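Local coordinates for lipase C (Serratia marcescens, PDB 5NEN), which serves as the membrane fusion protein of a type I secretion system, probably bridging the inner-membrane transporter and the outer-membrane channel during lipase export, at residues V71-V76 / G270-T275; S84-Y89 / N260-A265; T92-G97 / V109-I114; A101-L106 / D239-V244; G284-T289 / D298-V303. All blocks are in the same frame, centred on the assembly; numbering follows the deposited sequence.

Contact 1 (V71-V76 / G270-T275); sequences VQLSQV and GNTAIT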
# COMPACT_ATOMS: atom_id res chain seq x y z
N VAL A 71 -39.51 14.68 32.33
CA VAL A 71 -39.65 13.30 31.88
C VAL A 71 -38.27 12.77 31.47
O VAL A 71 -37.39 13.57 31.15
CB VAL A 71 -40.65 13.17 30.68
CG1 VAL A 71 -40.82 11.73 30.27
CG2 VAL A 71 -42.03 13.75 31.02
N GLN A 72 -38.06 11.45 31.51
CA GLN A 72 -36.93 10.82 30.82
C GLN A 72 -37.43 9.75 29.85
O GLN A 72 -38.63 9.51 29.76
CB GLN A 72 -35.95 10.20 31.82
CG GLN A 72 -34.86 11.14 32.37
CD GLN A 72 -33.85 11.60 31.31
OE1 GLN A 72 -33.88 11.16 30.16
NE2 GLN A 72 -32.95 12.49 31.72
N LEU A 73 -36.52 9.13 29.10
CA LEU A 73 -36.86 7.93 28.34
C LEU A 73 -35.67 6.98 28.49
O LEU A 73 -34.61 7.39 28.95
CB LEU A 73 -37.19 8.26 26.88
CG LEU A 73 -37.33 7.18 25.78
CD1 LEU A 73 -38.27 7.67 24.71
CD2 LEU A 73 -36.01 6.82 25.11
N SER A 74 -35.86 5.71 28.14
CA SER A 74 -34.86 4.66 28.33
C SER A 74 -33.50 5.01 27.74
O SER A 74 -32.45 4.75 28.34
CB SER A 74 -35.34 3.35 27.71
OG SER A 74 -35.36 3.45 26.30
N GLN A 75 -33.55 5.61 26.55
CA GLN A 75 -32.40 5.99 25.75
C GLN A 75 -31.56 4.85 25.23
O GLN A 75 -30.47 5.09 24.75
CB GLN A 75 -31.44 6.89 26.52
CG GLN A 75 -32.04 7.97 27.35
CD GLN A 75 -31.12 8.32 28.48
OE1 GLN A 75 -29.95 7.89 28.50
NE2 GLN A 75 -31.63 9.06 29.46
N VAL A 76 -32.04 3.61 25.30
CA VAL A 76 -31.13 2.50 25.01
C VAL A 76 -30.89 2.38 23.51
O VAL A 76 -29.77 2.07 23.07
CB VAL A 76 -31.65 1.16 25.61
CG1 VAL A 76 -31.74 0.04 24.56
CG2 VAL A 76 -30.75 0.74 26.76
N GLY A 270 -30.17 13.82 23.47
CA GLY A 270 -30.38 14.97 24.32
C GLY A 270 -31.87 15.25 24.46
O GLY A 270 -32.34 15.70 25.51
N ASN A 271 -32.59 14.95 23.39
CA ASN A 271 -34.03 15.16 23.31
C ASN A 271 -34.88 14.06 23.95
O ASN A 271 -36.11 14.20 24.02
CB ASN A 271 -34.45 15.33 21.84
CG ASN A 271 -35.01 16.70 21.55
OD1 ASN A 271 -34.78 17.66 22.29
ND2 ASN A 271 -35.76 16.81 20.46
N THR A 272 -34.27 12.97 24.41
CA THR A 272 -35.05 11.98 25.16
C THR A 272 -35.49 12.49 26.55
O THR A 272 -36.33 11.88 27.21
CB THR A 272 -34.29 10.64 25.40
OG1 THR A 272 -33.09 10.88 26.16
CG2 THR A 272 -34.01 9.88 24.09
N ALA A 273 -34.89 13.58 27.02
CA ALA A 273 -35.28 14.14 28.32
C ALA A 273 -36.02 15.45 28.13
O ALA A 273 -35.42 16.47 27.82
CB ALA A 273 -34.05 14.33 29.21
N ILE A 274 -37.34 15.42 28.33
CA ILE A 274 -38.22 16.56 28.05
C ILE A 274 -38.13 17.61 29.16
O ILE A 274 -37.97 17.28 30.35
CB ILE A 274 -39.69 16.08 27.86
CG1 ILE A 274 -39.81 15.14 26.65
CG2 ILE A 274 -40.67 17.26 27.72
CD1 ILE A 274 -39.50 13.67 26.93
N THR A 275 -38.22 18.89 28.75
CA THR A 275 -38.10 20.05 29.63
C THR A 275 -39.25 21.04 29.45
O THR A 275 -39.83 21.11 28.36
CB THR A 275 -36.77 20.78 29.39
OG1 THR A 275 -36.74 21.29 28.04
CG2 THR A 275 -35.59 19.84 29.59
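Thr272 and Leu73 meet where the lipoyl-like part of the chain gives way to the long helical hairpin: 71-76 leads into helix 76-103, and a type I turn from Gly270 to Ala273 follows helix 195-270. The compact part is built round Thr272, the buried residue of the contact. Its CG2 meets Leu73 CD2 at 3.8 Å, the two side chains crossing at about a right angle, while its OG1 lies 3.3 Å from Gln75 CG. With chi1 at 61°, OG1 sits between the backbone N and the carbonyl carbon, where it hydrogen-bonds to Leu269 O.

The other end is looser. Val71 and Ile274 lie side by side and point the same way, Val71 CB to Ile274 CD1 4.0 Å, and the bond from Ile274 N to Val71 O is weak (3.4 Å, 126° at the hydrogen). The partly exposed Gln72 begins by pointing away from the turn, but a bend at chi2 brings its amide back over the Ala273 methyl, with Gln72 NE2 3.3 Å from Ala273 CB. That amide is also held from its own segment: Gln75 NE2 donates to Gln72 OE1 over 3.2 Å, from a position 61° out of the carbonyl plane.

Contact 2 (S84-Y89 / N260-A265); sequences SLRDQY and NKLQMA
In the AprE-like long alpha-helical hairpin, helices 76-103 and 195-270 run antiparallel, and here Leu85 and Leu262 form the core of their interface, with Leu85 CB 4.2 Å from Leu262 CG. The axes of these two short segments approach to 9.8 Å with 159° between their directions, and the nearest CA pair is Leu85 with Leu262. Each leucine reaches across with one methyl. Leu85 CD1 lies 3.7 Å from Lys261 O and 3.9 Å from Ala265 CB, with Lys261 CB also beside it, so one methyl touches two residues a helical turn apart. With chi1 at -66°, Leu85 CG stands anti to the carbonyl carbon, and the extended chi2 carries CD1 onto the opposite backbone.

Leu262 answers on the flank. Its CD1 meets the aliphatic stem of Arg86 at CG, 3.8 Å away, and the ring of Tyr89 at CD2, 4.1 Å away. The Tyr89 side chain crosses Leu262 at about a right angle, whereas the extended Arg86 chain runs past it at a slant toward solvent.

Other faces of 84-89 are engaged separately. Asp87 makes a salt bridge to Arg123 on helix 122-190, and Ser84 OG hydrogen-bonds to Ser166 OG of the second subunit.

No hydrogen bond or salt bridge links the two segments. Cohesion therefore comes from apolar contact of methyls and methylenes, only partly buried, while the polar ends of Asp87 and Ser84 are used by the third helix and the second subunit.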
# COMPACT_ATOMS: atom_id res chain seq x y z
N SER A 84 -22.63 3.47 18.20
CA SER A 84 -22.21 2.89 16.94
C SER A 84 -21.56 3.96 16.03
O SER A 84 -20.48 3.76 15.49
CB SER A 84 -23.41 2.24 16.26
OG SER A 84 -23.10 1.86 14.94
N LEU A 85 -22.22 5.11 15.89
CA LEU A 85 -21.60 6.20 15.15
C LEU A 85 -20.25 6.59 15.82
O LEU A 85 -19.25 6.83 15.13
CB LEU A 85 -22.53 7.41 15.09
CG LEU A 85 -23.83 7.23 14.30
CD1 LEU A 85 -24.64 8.51 14.23
CD2 LEU A 85 -23.56 6.74 12.94
N ARG A 86 -20.18 6.62 17.15
CA ARG A 86 -18.93 7.00 17.78
C ARG A 86 -17.90 6.01 17.39
O ARG A 86 -16.74 6.35 17.17
CB ARG A 86 -19.01 7.09 19.28
CG ARG A 86 -19.23 8.51 19.78
CD ARG A 86 -19.41 8.51 21.29
NE ARG A 86 -19.54 9.86 21.82
CZ ARG A 86 -19.26 10.19 23.08
NH1 ARG A 86 -18.83 9.25 23.92
NH2 ARG A 86 -19.40 11.44 23.49
N ASP A 87 -18.31 4.77 17.30
CA ASP A 87 -17.36 3.78 16.92
C ASP A 87 -16.84 4.04 15.52
O ASP A 87 -15.63 4.23 15.33
CB ASP A 87 -17.97 2.40 16.98
CG ASP A 87 -17.02 1.36 16.54
OD1 ASP A 87 -16.18 0.96 17.38
OD2 ASP A 87 -17.08 0.98 15.35
N GLN A 88 -17.75 4.16 14.56
CA GLN A 88 -17.33 4.34 13.18
C GLN A 88 -16.43 5.58 13.05
O GLN A 88 -15.34 5.55 12.44
CB GLN A 88 -18.56 4.42 12.30
CG GLN A 88 -19.44 3.26 12.66
CD GLN A 88 -20.67 3.14 11.81
OE1 GLN A 88 -20.58 3.06 10.59
NE2 GLN A 88 -21.84 3.12 12.47
N TYR A 89 -16.88 6.64 13.71
CA TYR A 89 -16.15 7.88 13.75
C TYR A 89 -14.74 7.63 14.23
O TYR A 89 -13.76 8.05 13.60
CB TYR A 89 -16.85 8.87 14.66
CG TYR A 89 -16.24 10.24 14.66
CD1 TYR A 89 -15.87 10.85 13.47
CD2 TYR A 89 -16.07 10.95 15.83
CE1 TYR A 89 -15.31 12.13 13.45
CE2 TYR A 89 -15.51 12.21 15.84
CZ TYR A 89 -15.14 12.80 14.65
OH TYR A 89 -14.59 14.06 14.67
N ASN A 260 -21.42 14.93 11.24
CA ASN A 260 -22.73 15.55 11.16
C ASN A 260 -23.83 14.56 11.61
O ASN A 260 -24.77 14.93 12.34
CB ASN A 260 -22.89 16.16 9.76
CG ASN A 260 -21.85 17.30 9.52
OD1 ASN A 260 -21.72 18.18 10.37
ND2 ASN A 260 -21.09 17.25 8.41
N LYS A 261 -23.67 13.28 11.25
CA LYS A 261 -24.62 12.28 11.72
C LYS A 261 -24.70 12.17 13.24
O LYS A 261 -25.78 12.03 13.82
CB LYS A 261 -24.25 10.92 11.16
CG LYS A 261 -24.70 10.67 9.74
CD LYS A 261 -24.73 9.16 9.48
CE LYS A 261 -24.62 8.82 8.01
NZ LYS A 261 -24.29 7.38 7.82
N LEU A 262 -23.53 12.22 13.85
CA LEU A 262 -23.38 12.10 15.30
C LEU A 262 -23.98 13.32 15.97
O LEU A 262 -24.56 13.26 17.03
CB LEU A 262 -21.90 11.93 15.65
CG LEU A 262 -21.50 11.10 16.87
CD1 LEU A 262 -19.98 10.92 16.92
CD2 LEU A 262 -22.02 11.68 18.17
N GLN A 263 -23.79 14.46 15.34
CA GLN A 263 -24.41 15.66 15.81
C GLN A 263 -25.93 15.43 15.88
O GLN A 263 -26.59 15.75 16.88
CB GLN A 263 -24.04 16.77 14.84
CG GLN A 263 -24.49 18.15 15.11
CD GLN A 263 -23.97 19.08 14.01
OE1 GLN A 263 -24.16 18.81 12.81
NE2 GLN A 263 -23.28 20.14 14.41
N MET A 264 -26.47 14.80 14.84
CA MET A 264 -27.91 14.54 14.83
C MET A 264 -28.32 13.55 15.92
O MET A 264 -29.31 13.76 16.64
CB MET A 264 -28.36 14.07 13.45
CG MET A 264 -28.44 15.21 12.43
SD MET A 264 -29.08 16.73 13.16
CE MET A 264 -27.60 17.73 13.40
N ALA A 265 -27.54 12.48 16.04
CA ALA A 265 -27.80 11.46 17.04
C ALA A 265 -27.79 12.05 18.45
O ALA A 265 -28.65 11.71 19.28
CB ALA A 265 -26.78 10.36 16.93

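Contact 3 (T92-G97 / V109-I114); sequences TLATEG and VTFSPI
Phe111 turns the edge of its ring toward Ala94 on helix 76-103. CE1 is the leading atom, 3.5 Å from Ala94 O, which lies near the ring plane, and 4.1 Å from Ala94 CB. The first torsion, -67°, sets CG anti to the carbonyl carbon of Phe111 and brings the ring back toward the helix, although the bond leaving its CA does not aim there.

One face of the same ring is met from within its own segment by Val109 CG2, 4.2 Å above the plane and displaced toward the rim. That methyl also reaches Gly97 O, at 3.5 Å, and so fills the angle between ring and helix. Gly97 presents bare backbone at this point, which lets the loop pass close: the CA atoms of Gly97 and Phe111 are 5.1 Å apart. Farther along, Leu93 CD1 and Ile114 CD1 meet at 4.3 Å, a more peripheral touch where the loop enters helix 113-117.

Ile128 and Thr132 of helix 122-190 also touch Phe111, placing the ring between two helices of the hairpin domain. No hydrogen bond crosses the contact. The loop is held by apolar packing, probably with a slight electrostatic gain where the aromatic C-H edge faces the Ala94 carbonyl oxygen.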
# COMPACT_ATOMS: atom_id res chain seq x y z
N THR A 92 -12.51 6.06 11.58
CA THR A 92 -11.98 6.98 10.58
C THR A 92 -10.93 7.88 11.22
O THR A 92 -9.94 8.16 10.57
CB THR A 92 -13.06 7.81 9.95
OG1 THR A 92 -13.84 8.38 10.99
CG2 THR A 92 -13.96 6.92 9.12
N LEU A 93 -11.12 8.32 12.47
CA LEU A 93 -10.10 9.17 13.11
C LEU A 93 -8.76 8.49 13.14
O LEU A 93 -7.73 9.13 12.85
CB LEU A 93 -10.49 9.55 14.54
CG LEU A 93 -11.58 10.61 14.55
CD1 LEU A 93 -11.89 11.04 15.94
CD2 LEU A 93 -11.04 11.77 13.77
N ALA A 94 -8.75 7.21 13.48
CA ALA A 94 -7.49 6.50 13.47
C ALA A 94 -6.89 6.57 12.07
O ALA A 94 -5.77 7.07 11.86
CB ALA A 94 -7.69 5.05 13.90
N THR A 95 -7.70 6.15 11.11
CA THR A 95 -7.23 6.12 9.73
C THR A 95 -6.69 7.44 9.21
O THR A 95 -5.67 7.50 8.54
CB THR A 95 -8.35 5.66 8.86
OG1 THR A 95 -8.52 4.26 9.11
CG2 THR A 95 -8.03 5.88 7.36
N GLU A 96 -7.38 8.50 9.59
CA GLU A 96 -7.06 9.84 9.17
C GLU A 96 -5.73 10.28 9.78
O GLU A 96 -4.94 10.98 9.14
CB GLU A 96 -8.19 10.76 9.59
CG GLU A 96 -8.16 12.07 8.94
CD GLU A 96 -9.31 12.93 9.38
OE1 GLU A 96 -9.35 13.31 10.58
OE2 GLU A 96 -10.20 13.18 8.55
N GLY A 97 -5.48 9.87 11.03
CA GLY A 97 -4.20 10.18 11.65
C GLY A 97 -3.12 9.52 10.81
O GLY A 97 -2.05 10.13 10.52
N VAL A 109 3.23 8.26 13.42
CA VAL A 109 1.82 8.62 13.36
C VAL A 109 1.40 9.29 14.68
O VAL A 109 1.83 8.89 15.77
CB VAL A 109 0.93 7.38 13.06
CG1 VAL A 109 0.70 6.57 14.31
CG2 VAL A 109 -0.38 7.79 12.46
N THR A 110 0.60 10.35 14.59
CA THR A 110 0.11 11.04 15.78
C THR A 110 -1.41 11.22 15.73
O THR A 110 -1.94 11.92 14.86
CB THR A 110 0.79 12.41 15.93
OG1 THR A 110 2.19 12.19 16.13
CG2 THR A 110 0.22 13.23 17.10
N PHE A 111 -2.10 10.59 16.67
CA PHE A 111 -3.56 10.50 16.66
C PHE A 111 -4.30 11.65 17.34
O PHE A 111 -3.79 12.29 18.25
CB PHE A 111 -3.98 9.21 17.32
CG PHE A 111 -3.58 7.98 16.56
CD1 PHE A 111 -4.29 7.57 15.44
CD2 PHE A 111 -2.49 7.22 16.98
CE1 PHE A 111 -3.92 6.42 14.73
CE2 PHE A 111 -2.12 6.07 16.29
CZ PHE A 111 -2.83 5.67 15.16
N SER A 112 -5.55 11.85 16.92
CA SER A 112 -6.37 12.96 17.40
C SER A 112 -6.54 12.88 18.90
O SER A 112 -6.65 11.81 19.47
CB SER A 112 -7.74 12.91 16.72
OG SER A 112 -8.49 14.09 16.94
N PRO A 113 -6.55 14.02 19.56
CA PRO A 113 -6.71 13.99 21.01
C PRO A 113 -8.02 13.36 21.42
O PRO A 113 -8.08 12.78 22.51
CB PRO A 113 -6.66 15.46 21.41
CG PRO A 113 -5.86 16.10 20.34
CD PRO A 113 -6.22 15.37 19.06
N ILE A 114 -9.04 13.41 20.57
CA ILE A 114 -10.29 12.74 20.93
C ILE A 114 -10.05 11.28 21.19
O ILE A 114 -10.46 10.75 22.22
CB ILE A 114 -11.37 12.80 19.84
CG1 ILE A 114 -11.72 14.23 19.53
CG2 ILE A 114 -12.62 12.12 20.34
CD1 ILE A 114 -11.36 14.61 18.19

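Contact 4 (A101-L106 / D239-V244); sequences AERDGL and DYQREV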
# COMPACT_ATOMS: atom_id res chain seq x y z
N ALA A 101 -0.14 11.51 8.46
CA ALA A 101 1.29 11.26 8.61
C ALA A 101 1.86 10.75 7.28
O ALA A 101 2.91 11.21 6.87
CB ALA A 101 1.57 10.26 9.72
N GLU A 102 1.17 9.88 6.57
CA GLU A 102 1.81 9.34 5.38
C GLU A 102 1.92 10.41 4.30
O GLU A 102 2.82 10.40 3.48
CB GLU A 102 1.07 8.11 4.81
CG GLU A 102 0.76 6.98 5.74
CD GLU A 102 0.50 5.69 4.95
OE1 GLU A 102 0.98 5.60 3.80
OE2 GLU A 102 -0.20 4.77 5.43
N ARG A 103 0.97 11.33 4.30
CA ARG A 103 0.98 12.42 3.35
C ARG A 103 2.16 13.35 3.58
O ARG A 103 2.82 13.79 2.63
CB ARG A 103 -0.31 13.22 3.45
CG ARG A 103 -0.21 14.40 2.56
CD ARG A 103 -1.48 15.16 2.45
NE ARG A 103 -1.63 16.00 3.62
CZ ARG A 103 -2.66 16.81 3.81
NH1 ARG A 103 -3.59 16.91 2.86
NH2 ARG A 103 -2.73 17.53 4.93
N ASP A 104 2.40 13.68 4.85
CA ASP A 104 3.49 14.58 5.22
C ASP A 104 4.78 13.83 5.57
O ASP A 104 5.67 14.36 6.26
CB ASP A 104 3.04 15.47 6.40
CG ASP A 104 1.84 16.35 6.03
OD1 ASP A 104 1.23 16.15 4.95
OD2 ASP A 104 1.48 17.20 6.85
N GLY A 105 4.88 12.59 5.09
CA GLY A 105 5.99 11.72 5.46
C GLY A 105 6.50 11.82 6.90
O GLY A 105 7.70 11.82 7.14
N LEU A 106 5.59 11.91 7.86
CA LEU A 106 6.02 12.05 9.24
C LEU A 106 6.63 10.72 9.64
O LEU A 106 6.26 9.69 9.07
CB LEU A 106 4.88 12.44 10.17
CG LEU A 106 4.12 13.76 9.92
CD1 LEU A 106 3.38 14.20 11.20
CD2 LEU A 106 5.07 14.86 9.46
N ASP A 239 2.73 8.30 -7.48
CA ASP A 239 1.59 7.41 -7.34
C ASP A 239 1.19 7.21 -5.89
O ASP A 239 0.00 7.22 -5.56
CB ASP A 239 1.87 6.09 -8.04
CG ASP A 239 1.83 6.22 -9.56
OD1 ASP A 239 1.82 7.37 -10.07
OD2 ASP A 239 1.74 5.18 -10.24
N TYR A 240 2.18 7.03 -5.02
CA TYR A 240 1.94 6.89 -3.59
C TYR A 240 1.29 8.16 -3.04
O TYR A 240 0.31 8.08 -2.27
CB TYR A 240 3.26 6.57 -2.88
CG TYR A 240 3.29 6.73 -1.36
CD1 TYR A 240 2.76 5.77 -0.49
CD2 TYR A 240 3.85 7.86 -0.79
CE1 TYR A 240 2.81 5.94 0.90
CE2 TYR A 240 3.90 8.04 0.58
CZ TYR A 240 3.39 7.08 1.43
OH TYR A 240 3.46 7.31 2.80
N GLN A 241 1.80 9.33 -3.41
CA GLN A 241 1.18 10.56 -2.95
C GLN A 241 -0.25 10.63 -3.49
O GLN A 241 -1.14 11.08 -2.78
CB GLN A 241 1.95 11.82 -3.35
CG GLN A 241 3.25 12.13 -2.56
CD GLN A 241 3.02 12.97 -1.26
OE1 GLN A 241 2.03 12.83 -0.54
NE2 GLN A 241 3.94 13.90 -1.02
N ARG A 242 -0.47 10.23 -4.74
CA ARG A 242 -1.80 10.36 -5.33
C ARG A 242 -2.76 9.49 -4.55
O ARG A 242 -3.87 9.90 -4.22
CB ARG A 242 -1.81 9.97 -6.81
N GLU A 243 -2.31 8.28 -4.25
CA GLU A 243 -3.14 7.32 -3.56
C GLU A 243 -3.48 7.90 -2.18
O GLU A 243 -4.64 8.08 -1.84
CB GLU A 243 -2.41 5.96 -3.47
CG GLU A 243 -3.08 4.89 -2.62
CD GLU A 243 -2.12 3.78 -2.18
OE1 GLU A 243 -0.91 3.85 -2.51
OE2 GLU A 243 -2.58 2.81 -1.52
N VAL A 244 -2.45 8.29 -1.43
CA VAL A 244 -2.67 8.85 -0.10
C VAL A 244 -3.56 10.10 -0.10
O VAL A 244 -4.48 10.21 0.69
CB VAL A 244 -1.32 9.15 0.54
CG1 VAL A 244 -1.40 10.34 1.50
CG2 VAL A 244 -0.79 7.89 1.23
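The Tyr240 ring presents its edge to Glu102, with OE1 near the ring plane, while one face carries Val244 CG2, 4.1 Å above the plane and shifted toward the rim. The Glu102 carboxylate lies only 21° from the plane of the ring, although the two side chains cross at about a right angle. Tyr240 OH donates to Glu102 OE1 at 3.2 Å, a bond to be read with caution, like everything that rests on OE1, because the position of that atom is less certain. The stronger partner of OE1 is Arg138, in a salt bridge, and OE2 pairs with Arg98. This buried carboxylate is thus flanked by two arginines, which would be expected to stabilise its negative charge.

Beside this polar group, Val244 CG1 packs on Arg103 CB at 3.6 Å. Chi1 of Arg103, 175°, places CG anti to the backbone N, and the chain then bends at chi3 so that the guanidinium leads away from the neighbouring helix. Its NE meets Asp104 OD1 at 3.2 Å in a salt bridge, on the syn side of the carboxylate. The Gln241 amide, its plane 62° from that of the guanidinium, approaches the Arg103 carbonyl without a hydrogen bond: Gln241 OE1 and Arg103 O, 3.4 Å apart, are both acceptors.

Asp104 is where the chain leaves helix 76-103, so the contact fastens that helix's C-terminal end to the middle of helix 195-270. Helix 122-190 completes the three-helix arrangement: Phe135 touches Glu102, Leu142 touches Tyr240, and Arg138 packs on Val244 and makes a further salt bridge to Glu243.

Contact 5 (G284-T289 / D298-V303); sequences GLNIFT and DHLMDV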
# COMPACT_ATOMS: atom_id res chain seq x y z
N GLY A 284 -52.33 18.84 33.65
CA GLY A 284 -52.79 17.97 32.58
C GLY A 284 -52.09 16.64 32.44
O GLY A 284 -51.79 16.22 31.32
N LEU A 285 -51.83 15.96 33.56
CA LEU A 285 -51.22 14.64 33.52
C LEU A 285 -52.15 13.58 32.94
O LEU A 285 -53.37 13.62 33.17
CB LEU A 285 -50.79 14.17 34.92
CG LEU A 285 -49.99 15.00 35.93
CD1 LEU A 285 -50.73 15.00 37.26
CD2 LEU A 285 -48.58 14.45 36.07
N ASN A 286 -51.60 12.62 32.20
CA ASN A 286 -52.21 11.31 32.11
C ASN A 286 -51.55 10.52 33.23
O ASN A 286 -50.44 10.01 33.07
CB ASN A 286 -52.04 10.65 30.74
CG ASN A 286 -52.42 11.58 29.58
OD1 ASN A 286 -52.84 12.71 29.79
ND2 ASN A 286 -52.29 11.08 28.36
N ILE A 287 -52.24 10.48 34.37
CA ILE A 287 -51.69 10.08 35.68
C ILE A 287 -50.63 8.97 35.64
O ILE A 287 -49.58 9.08 36.29
CB ILE A 287 -52.85 9.67 36.64
CG1 ILE A 287 -52.35 8.75 37.76
CG2 ILE A 287 -53.99 9.00 35.87
N PHE A 288 -50.88 7.94 34.85
CA PHE A 288 -50.04 6.75 34.86
C PHE A 288 -49.59 6.29 33.48
O PHE A 288 -49.93 5.19 33.05
CB PHE A 288 -50.76 5.58 35.56
CG PHE A 288 -52.27 5.65 35.51
CD1 PHE A 288 -52.92 6.00 34.33
CD2 PHE A 288 -53.03 5.31 36.64
N THR A 289 -48.83 7.11 32.80
CA THR A 289 -48.28 6.70 31.51
C THR A 289 -46.87 6.20 31.74
O THR A 289 -46.17 5.83 30.79
CB THR A 289 -48.28 7.85 30.49
OG1 THR A 289 -49.45 8.66 30.67
CG2 THR A 289 -48.26 7.31 29.07
N ASP A 298 -48.13 13.68 20.10
CA ASP A 298 -48.87 13.44 21.35
C ASP A 298 -48.49 14.46 22.42
O ASP A 298 -47.33 14.57 22.81
CB ASP A 298 -48.62 12.03 21.89
CG ASP A 298 -49.21 10.92 21.01
OD1 ASP A 298 -50.02 11.21 20.10
OD2 ASP A 298 -48.85 9.74 21.25
N HIS A 299 -49.48 15.21 22.90
CA HIS A 299 -49.28 16.14 24.00
C HIS A 299 -49.85 15.52 25.25
O HIS A 299 -51.05 15.31 25.35
CB HIS A 299 -49.95 17.48 23.71
N LEU A 300 -48.99 15.22 26.22
CA LEU A 300 -49.47 14.57 27.44
C LEU A 300 -49.34 15.44 28.69
O LEU A 300 -49.67 14.99 29.79
CB LEU A 300 -48.75 13.24 27.65
CG LEU A 300 -49.30 12.01 26.92
CD1 LEU A 300 -48.98 12.06 25.43
CD2 LEU A 300 -48.78 10.71 27.54
N MET A 301 -48.88 16.69 28.52
CA MET A 301 -48.80 17.62 29.65
C MET A 301 -48.76 19.08 29.18
O MET A 301 -48.39 19.36 28.03
CB MET A 301 -47.57 17.30 30.51
CG MET A 301 -47.58 17.87 31.92
SD MET A 301 -46.14 17.35 32.88
CE MET A 301 -44.81 17.77 31.75
N ASP A 302 -49.17 20.00 30.06
CA ASP A 302 -49.13 21.45 29.82
C ASP A 302 -48.58 22.14 31.07
O ASP A 302 -48.70 21.61 32.17
CB ASP A 302 -50.52 21.99 29.45
N VAL A 303 -47.98 23.32 30.89
CA VAL A 303 -47.28 24.04 31.97
C VAL A 303 -47.82 25.49 32.13
O VAL A 303 -48.11 26.14 31.14
CB VAL A 303 -45.74 24.05 31.70
CG1 VAL A 303 -45.08 22.73 32.13
CG2 VAL A 303 -45.48 24.27 30.24
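Leu300 is the side chain that Asn286 and Thr289 both touch, in the long loop of the beta hairpin formed by the adjacent antiparallel strands 282-283 and 299-303. The Asn286 amide reaches it with ND2, 3.4 Å from Leu300 CG, the two side chains crossing at about a right angle. Thr289 approaches the CD2 branch, its CG2 lying 3.8 Å from Leu300 CD2. These are van der Waals contacts, and no hydrogen bond joins the two segments.

Beyond this first shell, the backbones come together at Gly284, whose CA is 5.0 Å from that of Met301. Gly284 has a positive phi of 105°, and the chain turns there out of strand 282-283. Regular pairing belongs to the neighbouring residues, as Asp302 and Val283 share a backbone hydrogen bond. Strand 299-303 lies between 282-283 and 43-46 in the small antiparallel sheet, and Met301 extends from it to Val45 and Leu70. On the loop side, Leu285 touches Asp60.

The loop's own turn sets the two residues that meet Leu300. With chi1 at -50°, Asn286 CG stands anti to the carbonyl carbon, and this swings the amide toward the strand. The Asn286 carbonyl meanwhile receives a weak bond from Thr289 N and a second from the hydroxyl: Thr289 OG1 donates to Asn286 O over 2.9 Å, tilted 31° from the carbonyl plane.

How the contacts relate
The five contacts follow one elongated molecule from its small sheet into the helical hairpin. Contacts 5 and 1 lie at the sheet-bearing end, their centres about 15 Å apart, and are in series along the chain. Contact 1 closes the loop inside which contacts 2, 3 and 4 all fall. Contacts 2 and 4 fasten the same two helices, 76-103 and 195-270, with centres about 27 Å apart, so the antiparallel pair is held at two levels. Contact 3 lies between them and packs directly on contact 4, Val109 CA to Ala101 CB being 4.0 Å. Contacts 4 and 5 are the farthest apart, about 59 Å between centres.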